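Putative isomerase (Streptomyces coelicolor A3, PDB 2OQH) is an enolase-superfamily enzyme that probably acts on sugar acids, perhaps dehydrating D-glucarate to 5-dehydro-4-deoxy-D-glucarate. Local coordinates at residues Asp358-Lys361 and Leu362-Tyr365; Ala201-Val204 and Pro205-Val208; Pro65-Ile68 and Gly69-Pro72. One frame throughout, in Å; residues are numbered along the deposited sequence.

Interaction 1: Asp358-Lys361 and Leu362-Tyr365; sequences DEDK and LRHY
Asp360 and Arg363 meet one turn apart on the outer side of helix 359-368, their side chains alongside each other and pointing the same way. A single carboxylate oxygen does the work: Asp360 OD1 sits at the edge of the Arg363 guanidinium, in its plane, and takes weak bonds from both terminal nitrogens, lying 3.4 Å from Arg363 NH1 and equally far from NH2. The carboxylate plane is turned 78° against the guanidinium, so this is a forked, one-oxygen salt bridge and not a parallel two-oxygen pair. A bend at chi3 (52°) folds the arginine back to the backbone of Asp360, whose O lies over one face of the guanidinium, offset toward the rim.

The backbone bonds of the opening turns hold this pair in place. Arg363 N reaches Glu359 O at 2.8 Å, with like bonds from Leu362 N to Asp358 O and from Tyr365 N to Lys361 O. Asp358 is the N-cap: its OD1 accepts from Lys361 N at 2.9 Å, approached from above the carboxylate plane. On the inner side Leu362 is buried against Trp11, Val13 and Trp47 of the strands 5-15 and 45-51. Tyr365 CD2 comes to 3.1 Å from Lys361 O, while the ring carries His364 CD2 over the centre of one face. The extended Lys361 and the Tyr365 hydroxyl both run to Asp332, by a salt bridge and a hydrogen bond.

The acids at the N-terminal end of the helix, Asp358 and Asp360 among them, would probably be stabilised in their charged form by the helix dipole, whereas the Asp360-Arg363 bridge is a weak, long pairing of two solvent-facing residues.

Interaction 2: Ala201-Val204 and Pro205-Val208; sequences AWSV and PDSV
Ser203 and Asp206 face each other across the first turn of helix 204-214, the serine hydroxyl sitting between the aspartate backbone and its carboxylate. Ser203 OG lies between its own backbone N and carbonyl carbon (chi1 68°), which turns it in toward the helix start. There it accepts from Asp206 N at 3.1 Å and donates to Asp206 OD2 at 3.0 Å, meeting that oxygen from above the carboxylate plane. Asp206 CG, beside its own backbone N, folds back to the serine. A water closes the group, accepting from Ser203 N and donating to Asp206 OD2 at 2.6 Å.

This is a serine N-cap. The carboxylate at N3 reaches Ser203 N through the water, so a water bridge replaces the reciprocal direct bond of a capping box. The helix follows strand 193-197 in the C-terminal barrel domain of the enolase superfamily, and the cap marks where a strand-to-helix loop becomes helix.

Ser207 OG, beside its own backbone N, turns to Ser203 O and bonds it at 2.8 Å, while Ser207 N binds the same oxygen; the two donors come from opposite faces of the carbonyl plane. Ser207 OG also lies at the edge of the Trp202 ring, in its plane, 3.7 Å from Trp202 CE3, and touches Trp202 CB. Trp202 NE1 is held elsewhere, by Thr172 O and Asp178, and the Trp202 side chain touches Pro225 and Cys175. On the side toward helix 228-238 Val204 CG1 approaches Val208 CG2 at 4.4 Å, with Val204 on Gln234, Ser207 on Val235 and Val208 on Lys238.

Interaction 3: Pro65-Ile68 and Gly69-Pro72; sequences PDLI and GTSP
Thr70 takes hold of Leu67 O twice, once with its hydroxyl and once with its backbone. The shorter bond is that of the side chain: Thr70 OG1 donates to Leu67 O over 2.6 Å. The other runs from Thr70 N to the same Leu67 O, at 3.1 Å and with an N-H...O angle of 158°. Both donors reach the carbonyl from the same face of its plane, the hydroxyl tilted moderately out of that plane and the amide well above it, so one oxygen is gripped by one N-H and one O-H of a single residue. Chi1 of 64° is what makes this possible, because it sets OG1 between the backbone N and the carbonyl carbon of Thr70, on the side turned to the leucine. The same rotation leaves Thr70 CG2 beside the backbone N, near both Leu67 O (3.6 Å) and Asp66 O (3.7 Å).

Around this polar pair the packing is light. Leu67 passes Thr70 at a slant, with Leu67 CB and CD2 each 4.1 Å from Thr70 OG1. Leu67 itself is buried and leans on Val8, while Thr70 rests on Ile5; both belong to strand 5-15, and Gly69 and Thr70 also bond to the backbone of Ile5. Ile68, at the exposed corner, has CG2 3.4 Å from Gly69 N.

Gly69 takes a positive phi of 98°, a region most easily reached without a side chain. The extended Ile68 followed by this positive phi makes a type II beta turn, in which glycine is common at the third position. Here the turn lies in the loop between helices 54-63 and 75-81 of the enolase-type N-terminal domain.

How the interactions relate
All three are local contacts within unbroken pieces of chain, and none touches another. Interactions 1 and 3 lie at the surface, about 25 Å apart between centres, and both pack on strand 5-15 of the N-terminal sheet, although interaction 1 belongs to the C-terminal helix. Interaction 2 is partly buried, on the barrel domain, across the chain's centre from both. Interactions 1 and 2 each start a helix, one capped by an aspartate, the other by a serine; interaction 3 holds a turn in a loop. Charge pairing across the segments appears in interaction 1, whereas hydroxyls supply the side-chain donors in 2 and 3, with a carboxylate and a water added in 2.

Interaction 1: Asp358-Lys361 and Leu362-Tyr365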
ATOM      1  N   ASP A 358      -3.620  14.391  16.777  1.00 24.51           N
ATOM      2  CA  ASP A 358      -4.557  15.342  17.375  1.00 24.42           C
ATOM      3  C   ASP A 358      -5.746  14.526  17.890  1.00 23.69           C
ATOM      4  O   ASP A 358      -6.584  14.069  17.105  1.00 23.63           O
ATOM      5  CB  ASP A 358      -5.039  16.325  16.305  1.00 26.03           C
ATOM      6  CG  ASP A 358      -5.947  17.405  16.857  1.00 27.08           C
ATOM      7  OD1 ASP A 358      -6.855  17.088  17.653  1.00 27.45           O
ATOM      8  OD2 ASP A 358      -5.758  18.580  16.471  1.00 28.86           O
ATOM      9  N   GLU A 359      -5.829  14.338  19.201  1.00 23.38           N
ATOM     10  CA  GLU A 359      -6.925  13.554  19.756  1.00 24.09           C
ATOM     11  C   GLU A 359      -8.302  14.177  19.582  1.00 23.50           C
ATOM     12  O   GLU A 359      -9.294  13.464  19.421  1.00 23.64           O
ATOM     13  CB  GLU A 359      -6.659  13.249  21.228  1.00 26.15           C
ATOM     14  CG  GLU A 359      -5.718  12.069  21.417  1.00 30.13           C
ATOM     15  CD  GLU A 359      -5.191  11.966  22.825  1.00 32.75           C
ATOM     16  OE1 GLU A 359      -5.999  12.158  23.758  1.00 35.47           O
ATOM     17  OE2 GLU A 359      -3.979  11.687  23.000  1.00 33.10           O
ATOM     18  N   ASP A 360      -8.373  15.504  19.597  1.00 25.00           N
ATOM     19  CA  ASP A 360      -9.658  16.172  19.427  1.00 25.36           C
ATOM     20  C   ASP A 360     -10.238  15.804  18.064  1.00 24.66           C
ATOM     21  O   ASP A 360     -11.408  15.443  17.960  1.00 24.41           O
ATOM     22  CB  ASP A 360      -9.495  17.693  19.543  1.00 27.65           C
ATOM     23  CG  ASP A 360      -8.957  18.117  20.896  1.00 29.71           C
ATOM     24  OD1 ASP A 360      -9.432  17.570  21.919  1.00 30.28           O
ATOM     25  OD2 ASP A 360      -8.066  18.995  20.942  1.00 31.37           O
ATOM     26  N   LYS A 361      -9.411  15.877  17.024  1.00 24.54           N
ATOM     27  CA  LYS A 361      -9.855  15.534  15.675  1.00 23.82           C
ATOM     28  C   LYS A 361     -10.223  14.059  15.604  1.00 23.74           C
ATOM     29  O   LYS A 361     -11.216  13.683  14.974  1.00 23.69           O
ATOM     30  CB  LYS A 361      -8.758  15.835  14.652  1.00 23.70           C
ATOM     31  CG  LYS A 361      -8.483  17.325  14.445  1.00 23.93           C
ATOM     32  CD  LYS A 361      -7.572  17.539  13.245  1.00 23.34           C
ATOM     33  CE  LYS A 361      -7.475  19.003  12.861  1.00 24.40           C
ATOM     34  NZ  LYS A 361      -6.674  19.198  11.608  1.00 23.95           N
ATOM     35  N   LEU A 362      -9.404  13.225  16.243  1.00 23.50           N
ATOM     36  CA  LEU A 362      -9.656  11.790  16.271  1.00 23.62           C
ATOM     37  C   LEU A 362     -11.050  11.577  16.849  1.00 24.68           C
ATOM     38  O   LEU A 362     -11.880  10.872  16.272  1.00 25.14           O
ATOM     39  CB  LEU A 362      -8.621  11.078  17.148  1.00 22.80           C
ATOM     40  CG  LEU A 362      -8.886   9.600  17.466  1.00 22.53           C
ATOM     41  CD1 LEU A 362      -8.813   8.764  16.170  1.00 20.14           C
ATOM     42  CD2 LEU A 362      -7.862   9.105  18.490  1.00 22.44           C
ATOM     43  N   ARG A 363     -11.303  12.198  17.995  1.00 25.22           N
ATOM     44  CA  ARG A 363     -12.600  12.061  18.633  1.00 25.87           C
ATOM     45  C   ARG A 363     -13.674  12.614  17.695  1.00 25.37           C
ATOM     46  O   ARG A 363     -14.756  12.047  17.577  1.00 26.06           O
ATOM     47  CB  ARG A 363     -12.609  12.805  19.971  1.00 26.64           C
ATOM     48  CG  ARG A 363     -13.637  12.277  20.954  1.00 28.54           C
ATOM     49  CD  ARG A 363     -13.562  13.006  22.291  1.00 31.35           C
ATOM     50  NE  ARG A 363     -13.624  14.456  22.119  1.00 32.85           N
ATOM     51  CZ  ARG A 363     -12.560  15.256  22.104  1.00 33.42           C
ATOM     52  NH1 ARG A 363     -11.341  14.746  22.267  1.00 32.65           N
ATOM     53  NH2 ARG A 363     -12.716  16.561  21.901  1.00 32.05           N
ATOM     54  N   HIS A 364     -13.365  13.713  17.014  1.00 25.03           N
ATOM     55  CA  HIS A 364     -14.316  14.324  16.082  1.00 24.86           C
ATOM     56  C   HIS A 364     -14.708  13.380  14.943  1.00 24.64           C
ATOM     57  O   HIS A 364     -15.893  13.148  14.685  1.00 24.21           O
ATOM     58  CB  HIS A 364     -13.716  15.613  15.501  1.00 25.30           C
ATOM     59  CG  HIS A 364     -14.528  16.221  14.395  1.00 25.91           C
ATOM     60  ND1 HIS A 364     -15.783  16.760  14.592  1.00 26.41           N
ATOM     61  CD2 HIS A 364     -14.256  16.379  13.077  1.00 26.24           C
ATOM     62  CE1 HIS A 364     -16.248  17.222  13.444  1.00 26.45           C
ATOM     63  NE2 HIS A 364     -15.340  17.004  12.508  1.00 26.80           N
ATOM     64  N   TYR A 365     -13.711  12.823  14.264  1.00 23.62           N
ATOM     65  CA  TYR A 365     -13.982  11.936  13.144  1.00 22.83           C
ATOM     66  C   TYR A 365     -14.518  10.569  13.515  1.00 23.01           C
ATOM     67  O   TYR A 365     -14.986   9.835  12.645  1.00 23.73           O
ATOM     68  CB  TYR A 365     -12.736  11.820  12.275  1.00 22.03           C
ATOM     69  CG  TYR A 365     -12.483  13.117  11.545  1.00 22.75           C
ATOM     70  CD1 TYR A 365     -13.365  13.561  10.563  1.00 22.49           C
ATOM     71  CD2 TYR A 365     -11.404  13.934  11.875  1.00 21.80           C
ATOM     72  CE1 TYR A 365     -13.187  14.787   9.927  1.00 22.80           C
ATOM     73  CE2 TYR A 365     -11.213  15.170  11.242  1.00 23.54           C
ATOM     74  CZ  TYR A 365     -12.116  15.588  10.269  1.00 23.21           C
ATOM     75  OH  TYR A 365     -11.965  16.816   9.652  1.00 24.16           O
TER

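Interaction 2: Ala201-Val204 and Pro205-Val208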
ATOM      1  N   ALA A 201      -9.563  -8.605 -13.606  1.00 16.71           N
ATOM      2  CA  ALA A 201     -10.835  -8.613 -14.321  1.00 17.67           C
ATOM      3  C   ALA A 201     -10.766  -9.271 -15.701  1.00 17.76           C
ATOM      4  O   ALA A 201     -11.800  -9.593 -16.278  1.00 18.39           O
ATOM      5  CB  ALA A 201     -11.377  -7.186 -14.454  1.00 18.92           C
ATOM      6  N   TRP A 202      -9.566  -9.475 -16.236  1.00 15.88           N
ATOM      7  CA  TRP A 202      -9.448 -10.107 -17.551  1.00 14.62           C
ATOM      8  C   TRP A 202      -9.274 -11.616 -17.446  1.00 14.24           C
ATOM      9  O   TRP A 202      -8.680 -12.119 -16.489  1.00 14.69           O
ATOM     10  CB  TRP A 202      -8.241  -9.586 -18.329  1.00 14.26           C
ATOM     11  CG  TRP A 202      -8.166  -8.111 -18.556  1.00 15.29           C
ATOM     12  CD1 TRP A 202      -9.179  -7.204 -18.470  1.00 15.70           C
ATOM     13  CD2 TRP A 202      -7.012  -7.387 -18.990  1.00 16.10           C
ATOM     14  NE1 TRP A 202      -8.727  -5.955 -18.828  1.00 14.68           N
ATOM     15  CE2 TRP A 202      -7.398  -6.041 -19.155  1.00 15.46           C
ATOM     16  CE3 TRP A 202      -5.683  -7.750 -19.261  1.00 16.90           C
ATOM     17  CZ2 TRP A 202      -6.504  -5.053 -19.580  1.00 15.38           C
ATOM     18  CZ3 TRP A 202      -4.787  -6.761 -19.688  1.00 17.38           C
ATOM     19  CH2 TRP A 202      -5.204  -5.432 -19.842  1.00 16.39           C
ATOM     20  N   SER A 203      -9.773 -12.331 -18.448  1.00 12.30           N
ATOM     21  CA  SER A 203      -9.633 -13.781 -18.496  1.00 11.52           C
ATOM     22  C   SER A 203      -8.194 -14.026 -18.936  1.00 11.31           C
ATOM     23  O   SER A 203      -7.530 -13.109 -19.415  1.00 10.56           O
ATOM     24  CB  SER A 203     -10.582 -14.379 -19.530  1.00 11.49           C
ATOM     25  OG  SER A 203     -10.203 -14.004 -20.843  1.00 12.55           O
ATOM     26  N   VAL A 204      -7.705 -15.251 -18.787  1.00 10.50           N
ATOM     27  CA  VAL A 204      -6.338 -15.523 -19.200  1.00 11.07           C
ATOM     28  C   VAL A 204      -6.138 -15.308 -20.704  1.00 11.99           C
ATOM     29  O   VAL A 204      -5.161 -14.674 -21.113  1.00 12.89           O
ATOM     30  CB  VAL A 204      -5.901 -16.947 -18.814  1.00  9.11           C
ATOM     31  CG1 VAL A 204      -4.472 -17.180 -19.262  1.00 11.36           C
ATOM     32  CG2 VAL A 204      -6.006 -17.124 -17.299  1.00 10.52           C
ATOM     33  N   PRO A 205      -7.055 -15.831 -21.544  1.00 13.80           N
ATOM     34  CA  PRO A 205      -6.928 -15.658 -22.997  1.00 14.16           C
ATOM     35  C   PRO A 205      -6.933 -14.182 -23.402  1.00 15.26           C
ATOM     36  O   PRO A 205      -6.196 -13.781 -24.298  1.00 15.95           O
ATOM     37  CB  PRO A 205      -8.144 -16.410 -23.549  1.00 14.76           C
ATOM     38  CG  PRO A 205      -8.343 -17.504 -22.548  1.00 14.04           C
ATOM     39  CD  PRO A 205      -8.162 -16.757 -21.232  1.00 13.22           C
ATOM     40  N   ASP A 206      -7.778 -13.385 -22.752  1.00 14.62           N
ATOM     41  CA  ASP A 206      -7.837 -11.959 -23.058  1.00 13.70           C
ATOM     42  C   ASP A 206      -6.607 -11.239 -22.517  1.00 12.39           C
ATOM     43  O   ASP A 206      -6.193 -10.217 -23.066  1.00 12.26           O
ATOM     44  CB  ASP A 206      -9.104 -11.313 -22.485  1.00 15.85           C
ATOM     45  CG  ASP A 206     -10.349 -11.655 -23.287  1.00 18.00           C
ATOM     46  OD1 ASP A 206     -10.281 -11.640 -24.535  1.00 20.43           O
ATOM     47  OD2 ASP A 206     -11.400 -11.927 -22.671  1.00 21.01           O
ATOM     48  N   SER A 207      -6.022 -11.772 -21.445  1.00 11.66           N
ATOM     49  CA  SER A 207      -4.823 -11.172 -20.864  1.00 12.18           C
ATOM     50  C   SER A 207      -3.633 -11.367 -21.798  1.00 12.00           C
ATOM     51  O   SER A 207      -2.775 -10.489 -21.919  1.00 12.53           O
ATOM     52  CB  SER A 207      -4.514 -11.787 -19.490  1.00 11.96           C
ATOM     53  OG  SER A 207      -5.485 -11.403 -18.534  1.00 12.34           O
ATOM     54  N   VAL A 208      -3.585 -12.520 -22.457  1.00 11.68           N
ATOM     55  CA  VAL A 208      -2.510 -12.832 -23.394  1.00 11.18           C
ATOM     56  C   VAL A 208      -2.627 -11.942 -24.634  1.00 12.95           C
ATOM     57  O   VAL A 208      -1.644 -11.344 -25.068  1.00 12.02           O
ATOM     58  CB  VAL A 208      -2.564 -14.320 -23.823  1.00 11.21           C
ATOM     59  CG1 VAL A 208      -1.507 -14.620 -24.872  1.00 12.11           C
ATOM     60  CG2 VAL A 208      -2.354 -15.208 -22.611  1.00 13.42           C
TER
HETATM   61  O   HOH W   1     -11.852 -11.278 -20.234  1.00 14.99           O

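Interaction 3: Pro65-Ile68 and Gly69-Pro72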
ATOM      1  N   PRO A  65      -7.101  -7.646  25.081  1.00 24.74           N
ATOM      2  CA  PRO A  65      -6.823  -8.254  26.386  1.00 25.91           C
ATOM      3  C   PRO A  65      -5.509  -9.033  26.410  1.00 26.34           C
ATOM      4  O   PRO A  65      -4.824  -9.072  27.428  1.00 26.79           O
ATOM      5  CB  PRO A  65      -8.032  -9.160  26.613  1.00 25.71           C
ATOM      6  CG  PRO A  65      -9.131  -8.464  25.864  1.00 25.02           C
ATOM      7  CD  PRO A  65      -8.434  -8.037  24.589  1.00 25.14           C
ATOM      8  N   ASP A  66      -5.162  -9.648  25.284  1.00 27.63           N
ATOM      9  CA  ASP A  66      -3.935 -10.441  25.193  1.00 28.29           C
ATOM     10  C   ASP A  66      -2.643  -9.612  25.182  1.00 27.05           C
ATOM     11  O   ASP A  66      -1.558 -10.161  25.385  1.00 27.75           O
ATOM     12  CB  ASP A  66      -3.969 -11.341  23.945  1.00 30.58           C
ATOM     13  CG  ASP A  66      -4.947 -12.508  24.077  1.00 32.85           C
ATOM     14  OD1 ASP A  66      -4.886 -13.246  25.093  1.00 33.29           O
ATOM     15  OD2 ASP A  66      -5.770 -12.703  23.148  1.00 34.67           O
ATOM     16  N   LEU A  67      -2.750  -8.302  24.952  1.00 25.23           N
ATOM     17  CA  LEU A  67      -1.565  -7.434  24.912  1.00 23.28           C
ATOM     18  C   LEU A  67      -1.266  -6.711  26.220  1.00 23.23           C
ATOM     19  O   LEU A  67      -0.160  -6.205  26.416  1.00 22.86           O
ATOM     20  CB  LEU A  67      -1.710  -6.376  23.817  1.00 22.26           C
ATOM     21  CG  LEU A  67      -1.623  -6.817  22.357  1.00 21.55           C
ATOM     22  CD1 LEU A  67      -2.481  -5.898  21.507  1.00 21.17           C
ATOM     23  CD2 LEU A  67      -0.175  -6.793  21.905  1.00 20.13           C
ATOM     24  N   ILE A  68      -2.247  -6.640  27.111  1.00 23.24           N
ATOM     25  CA  ILE A  68      -2.030  -5.954  28.378  1.00 23.23           C
ATOM     26  C   ILE A  68      -0.985  -6.664  29.234  1.00 22.82           C
ATOM     27  O   ILE A  68      -1.125  -7.841  29.557  1.00 22.62           O
ATOM     28  CB  ILE A  68      -3.344  -5.834  29.159  1.00 23.84           C
ATOM     29  CG1 ILE A  68      -4.360  -5.053  28.323  1.00 24.09           C
ATOM     30  CG2 ILE A  68      -3.105  -5.126  30.493  1.00 25.39           C
ATOM     31  CD1 ILE A  68      -3.852  -3.688  27.851  1.00 23.15           C
ATOM     32  N   GLY A  69       0.076  -5.945  29.588  1.00 22.51           N
ATOM     33  CA  GLY A  69       1.116  -6.538  30.409  1.00 22.94           C
ATOM     34  C   GLY A  69       2.305  -7.032  29.607  1.00 23.10           C
ATOM     35  O   GLY A  69       3.299  -7.502  30.173  1.00 24.20           O
ATOM     36  N   THR A  70       2.209  -6.932  28.286  1.00 22.35           N
ATOM     37  CA  THR A  70       3.292  -7.362  27.409  1.00 21.15           C
ATOM     38  C   THR A  70       4.132  -6.169  26.989  1.00 20.86           C
ATOM     39  O   THR A  70       3.696  -5.023  27.068  1.00 21.46           O
ATOM     40  CB  THR A  70       2.761  -8.031  26.123  1.00 19.81           C
ATOM     41  OG1 THR A  70       2.016  -7.074  25.357  1.00 19.47           O
ATOM     42  CG2 THR A  70       1.871  -9.211  26.463  1.00 19.88           C
ATOM     43  N   SER A  71       5.344  -6.449  26.538  1.00 20.14           N
ATOM     44  CA  SER A  71       6.245  -5.407  26.080  1.00 20.79           C
ATOM     45  C   SER A  71       5.937  -5.108  24.616  1.00 20.69           C
ATOM     46  O   SER A  71       5.631  -6.013  23.850  1.00 21.24           O
ATOM     47  CB  SER A  71       7.691  -5.883  26.214  1.00 20.45           C
ATOM     48  OG  SER A  71       8.579  -5.004  25.552  1.00 25.05           O
ATOM     49  N   PRO A  72       5.980  -3.828  24.214  1.00 21.51           N
ATOM     50  CA  PRO A  72       5.696  -3.518  22.807  1.00 20.44           C
ATOM     51  C   PRO A  72       6.807  -4.079  21.915  1.00 20.03           C
ATOM     52  O   PRO A  72       6.646  -4.218  20.702  1.00 19.84           O
ATOM     53  CB  PRO A  72       5.632  -1.989  22.795  1.00 20.83           C
ATOM     54  CG  PRO A  72       6.523  -1.598  23.937  1.00 21.28           C
ATOM     55  CD  PRO A  72       6.156  -2.594  25.002  1.00 20.68           C
TER